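Local coordinates for protein PaxB (Photorhabdus luminescens, PDB 6EK4) that probably acts as one component of a two-component alpha-helical pore-forming toxin of the YaxAB type, helping to open pores in target-cell membranes, at residues 184-187 / 188-191; 229-232 / 233-237. All blocks are in the same frame, centred on the assembly; numbering follows the deposited sequence.

Contact 1. Residues 184-187 / 188-191; sequences IIES and QDVI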
loop_
_atom_site.group_PDB
_atom_site.type_symbol
_atom_site.label_atom_id
_atom_site.label_comp_id
_atom_site.label_asym_id
_atom_site.label_seq_id
_atom_site.Cartn_x
_atom_site.Cartn_y
_atom_site.Cartn_z
ATOM N N ILE A 184 -35.343 -37.921 5.707
ATOM C CA ILE A 184 -35.180 -39.375 5.700
ATOM C C ILE A 184 -34.829 -39.898 7.096
ATOM O O ILE A 184 -35.284 -40.970 7.493
ATOM C CB ILE A 184 -34.107 -39.815 4.674
ATOM C CG1 ILE A 184 -34.598 -39.523 3.251
ATOM C CG2 ILE A 184 -33.774 -41.297 4.825
ATOM C CD1 ILE A 184 -33.564 -39.763 2.173
ATOM N N ILE A 185 -34.024 -39.142 7.836
ATOM C CA ILE A 185 -33.666 -39.512 9.208
ATOM C C ILE A 185 -34.905 -39.535 10.109
ATOM O O ILE A 185 -35.050 -40.433 10.939
ATOM C CB ILE A 185 -32.576 -38.578 9.788
ATOM C CG1 ILE A 185 -31.242 -38.830 9.075
ATOM C CG2 ILE A 185 -32.406 -38.797 11.289
ATOM C CD1 ILE A 185 -30.221 -37.727 9.252
ATOM N N GLU A 186 -35.792 -38.556 9.937
ATOM C CA GLU A 186 -37.044 -38.505 10.697
ATOM C C GLU A 186 -37.965 -39.676 10.351
ATOM O O GLU A 186 -38.669 -40.186 11.221
ATOM C CB GLU A 186 -37.775 -37.178 10.461
ATOM C CG GLU A 186 -37.079 -35.957 11.051
ATOM C CD GLU A 186 -37.382 -35.743 12.525
ATOM O OE1 GLU A 186 -37.495 -34.569 12.942
ATOM O OE2 GLU A 186 -37.504 -36.737 13.272
ATOM N N SER A 187 -37.956 -40.093 9.085
ATOM C CA SER A 187 -38.722 -41.263 8.648
ATOM C C SER A 187 -38.228 -42.534 9.326
ATOM O O SER A 187 -39.026 -43.342 9.795
ATOM C CB SER A 187 -38.640 -41.436 7.129
ATOM O OG SER A 187 -39.413 -40.456 6.471
ATOM N N GLN A 188 -36.911 -42.707 9.366
ATOM C CA GLN A 188 -36.307 -43.857 10.031
ATOM C C GLN A 188 -36.630 -43.877 11.525
ATOM O O GLN A 188 -36.913 -44.935 12.084
ATOM C CB GLN A 188 -34.790 -43.863 9.816
ATOM C CG GLN A 188 -34.379 -44.223 8.397
ATOM C CD GLN A 188 -32.880 -44.146 8.175
ATOM O OE1 GLN A 188 -32.211 -43.233 8.663
ATOM N NE2 GLN A 188 -32.344 -45.103 7.422
ATOM N N ASP A 189 -36.601 -42.708 12.160
ATOM C CA ASP A 189 -36.883 -42.600 13.595
ATOM C C ASP A 189 -38.294 -43.079 13.944
ATOM O O ASP A 189 -38.466 -43.834 14.899
ATOM C CB ASP A 189 -36.671 -41.164 14.096
ATOM C CG ASP A 189 -35.196 -40.773 14.167
ATOM O OD1 ASP A 189 -34.324 -41.636 13.921
ATOM O OD2 ASP A 189 -34.908 -39.596 14.475
ATOM N N VAL A 190 -39.293 -42.650 13.174
ATOM C CA VAL A 190 -40.678 -43.091 13.407
ATOM C C VAL A 190 -40.879 -44.572 13.053
ATOM O O VAL A 190 -41.712 -45.247 13.659
ATOM C CB VAL A 190 -41.724 -42.212 12.672
ATOM C CG1 VAL A 190 -41.662 -40.779 13.180
ATOM C CG2 VAL A 190 -41.545 -42.250 11.159
ATOM N N ILE A 191 -40.117 -45.066 12.079
ATOM C CA ILE A 191 -40.110 -46.492 11.741
ATOM C C ILE A 191 -39.482 -47.296 12.881
ATOM O O ILE A 191 -40.025 -48.317 13.302
ATOM C CB ILE A 191 -39.348 -46.760 10.420
ATOM C CG1 ILE A 191 -40.159 -46.228 9.233
ATOM C CG2 ILE A 191 -39.072 -48.248 10.230
ATOM C CD1 ILE A 191 -39.357 -46.052 7.962
#

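Contact 2. Residues 229-232 / 233-237; sequences QGVE and IAKKI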
loop_
_atom_site.group_PDB
_atom_site.type_symbol
_atom_site.label_atom_id
_atom_site.label_comp_id
_atom_site.label_asym_id
_atom_site.label_seq_id
_atom_site.Cartn_x
_atom_site.Cartn_y
_atom_site.Cartn_z
ATOM N N GLN A 229 -42.904 -37.802 3.687
ATOM C CA GLN A 229 -41.851 -36.877 3.260
ATOM C C GLN A 229 -40.541 -37.596 2.932
ATOM O O GLN A 229 -39.938 -37.345 1.887
ATOM C CB GLN A 229 -41.608 -35.799 4.325
ATOM C CG GLN A 229 -42.695 -34.735 4.388
ATOM C CD GLN A 229 -42.484 -33.738 5.514
ATOM O OE1 GLN A 229 -41.356 -33.497 5.947
ATOM N NE2 GLN A 229 -43.573 -33.148 5.992
ATOM N N GLY A 230 -40.106 -38.485 3.821
ATOM C CA GLY A 230 -38.853 -39.217 3.632
ATOM C C GLY A 230 -38.901 -40.246 2.517
ATOM O O GLY A 230 -37.901 -40.472 1.834
ATOM N N VAL A 231 -40.058 -40.877 2.336
ATOM C CA VAL A 231 -40.250 -41.838 1.250
ATOM C C VAL A 231 -40.200 -41.139 -0.110
ATOM O O VAL A 231 -39.541 -41.621 -1.030
ATOM C CB VAL A 231 -41.584 -42.609 1.404
ATOM C CG1 VAL A 231 -41.944 -43.362 0.127
ATOM C CG2 VAL A 231 -41.501 -43.572 2.582
ATOM N N GLU A 232 -40.891 -40.008 -0.226
ATOM C CA GLU A 232 -40.953 -39.257 -1.484
ATOM C C GLU A 232 -39.566 -38.799 -1.939
ATOM O O GLU A 232 -39.257 -38.832 -3.133
ATOM C CB GLU A 232 -41.879 -38.042 -1.341
ATOM C CG GLU A 232 -42.269 -37.388 -2.662
ATOM C CD GLU A 232 -42.804 -35.974 -2.491
ATOM O OE1 GLU A 232 -42.212 -35.197 -1.711
ATOM O OE2 GLU A 232 -43.809 -35.632 -3.151
ATOM N N ILE A 233 -38.741 -38.374 -0.985
ATOM C CA ILE A 233 -37.378 -37.928 -1.271
ATOM C C ILE A 233 -36.492 -39.108 -1.665
ATOM O O ILE A 233 -35.777 -39.042 -2.665
ATOM C CB ILE A 233 -36.758 -37.190 -0.061
ATOM C CG1 ILE A 233 -37.507 -35.876 0.195
ATOM C CG2 ILE A 233 -35.277 -36.910 -0.294
ATOM C CD1 ILE A 233 -37.315 -35.319 1.589
ATOM N N ALA A 234 -36.544 -40.179 -0.877
ATOM C CA ALA A 234 -35.737 -41.372 -1.131
ATOM C C ALA A 234 -36.047 -41.993 -2.490
ATOM O O ALA A 234 -35.139 -42.395 -3.215
ATOM C CB ALA A 234 -35.946 -42.398 -0.025
ATOM N N LYS A 235 -37.333 -42.068 -2.826
ATOM C CA LYS A 235 -37.768 -42.609 -4.116
ATOM C C LYS A 235 -37.220 -41.798 -5.292
ATOM O O LYS A 235 -36.815 -42.368 -6.305
ATOM C CB LYS A 235 -39.299 -42.669 -4.184
ATOM C CG LYS A 235 -39.908 -43.804 -3.375
ATOM C CD LYS A 235 -41.424 -43.706 -3.295
ATOM C CE LYS A 235 -42.087 -43.975 -4.639
ATOM N NZ LYS A 235 -43.571 -43.993 -4.534
ATOM N N LYS A 236 -37.202 -40.475 -5.146
ATOM C CA LYS A 236 -36.697 -39.579 -6.189
ATOM C C LYS A 236 -35.187 -39.733 -6.399
ATOM O O LYS A 236 -34.696 -39.607 -7.521
ATOM C CB LYS A 236 -37.033 -38.124 -5.842
ATOM C CG LYS A 236 -36.761 -37.127 -6.958
ATOM C CD LYS A 236 -37.382 -35.773 -6.648
ATOM C CE LYS A 236 -37.093 -34.752 -7.738
ATOM N NZ LYS A 236 -35.662 -34.338 -7.780
ATOM N N ILE A 237 -34.463 -40.007 -5.315
ATOM C CA ILE A 237 -33.009 -40.189 -5.363
ATOM C C ILE A 237 -32.631 -41.513 -6.036
ATOM O O ILE A 237 -31.681 -41.565 -6.819
ATOM C CB ILE A 237 -32.394 -40.129 -3.945
ATOM C CG1 ILE A 237 -32.577 -38.731 -3.345
ATOM C CG2 ILE A 237 -30.913 -40.490 -3.973
ATOM C CD1 ILE A 237 -32.560 -38.711 -1.831
#

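Contact 1. Residues 184-187 / 188-191
Q188 and I184 are joined by a backbone hydrogen bond, Q188 N to I184 O, of 3.0 Å. D189 N reaches I185 O at the same distance of 3.0 Å. V190 N bonds to E186 O and I191 N bonds to S187 O, so four successive i to i+4 bonds, the pattern of an alpha-helix, run through these two turns. Two buried polar side chains bond to neighbouring helices. S187 OG bonds to A226 O on helix 217-237, and Q188 OE1 takes a bond from R254 NH1 on helix 247-321. On the exposed side, E186 and D189 bring like charges near each other, with E186 OE2 and D189 OD2 4.0 Å apart. Their carboxylate planes are turned 78° to one another. The proximity would probably be mildly unfavourable, and may raise the pKa of one of the two acids. D189 also runs alongside I185, both pointing the same way, and I185 CG2 lies 4.1 Å from D189 OD2. The first torsion of Q188 (chi1 -72°) sets CG beside its own backbone N, and Q188 CG lies 3.5 Å from I184 O. The stretch lies near the end of helix 149-193. V190 and I191 pack on helix 217-237, through I223, A226 and I227. I184, I185 and Q188 face helix 247-321 at L250, A251 and R254.

Contact 2. Residues 229-232 / 233-237
V231 and K235 meet one helical turn apart, and their first torsions help bring them together. V231 carries CG1 opposite its backbone N, beside its carbonyl carbon (chi1 167°). K235 has CG opposite its carbonyl carbon, beside its own backbone N (chi1 -75°). The two side chains cross at a slant, and V231 CG1 touches K235 CD at 3.5 Å. This is an aliphatic contact made by the methylene part of the lysine. Beyond it the chain bends at chi3 (69°), and the amino end leads away from the preceding turn. K235 CG also lies beside V231 O. K235 N bonds to that carbonyl, with K235 N and V231 O 2.9 Å apart.

I233 begins in the same way as K235, with CG1 beside its own N. I233 CD1 lies 3.3 Å from Q229 O. The bond from I233 N to Q229 O is longer than that of K235, at 3.3 Å. A234 N bonds to G230 O, and A234 CB rests against that oxygen. The segments thus form regular alpha-helix in the last turns of helix 217-237. K236 N to E232 O, closer to the end, is only a weak bond. I237 N continues the pattern with a bond to I233 O.

The faces of these turns have different neighbours. Toward helix 149-193, I233 packs on D180, K183 and I184, and Q229 OE1 accepts a hydrogen bond from K183 NZ. Toward helix 247-321, A234 lies against L250 and A253, while I237 touches L257. V231 touches I204 and L245 in loops, and K235 touches N240. E232 and K236 are on the exposed side.

Contact 1 lies on helix 149-193 and contact 2 on helix 217-237. The centre of contact 1 is about 57 Å, and that of contact 2 about 55 Å, from the centre of the elongated chain. They are on the same side of it, their own centres about 12 Å apart. Both are partly buried, contact 1 the more so, with four buried residues against two. Helix 247-321 packs against both. They also meet directly by packing, I184 CD1 lying 4.1 Å from I233 CG2. Contact 1 exposes two neighbouring acids, whereas contact 2 exposes one acid and one lysine. Contact 1 buries two polar side chains bonded to other helices. In contact 2 the buried pair is G230 and A234.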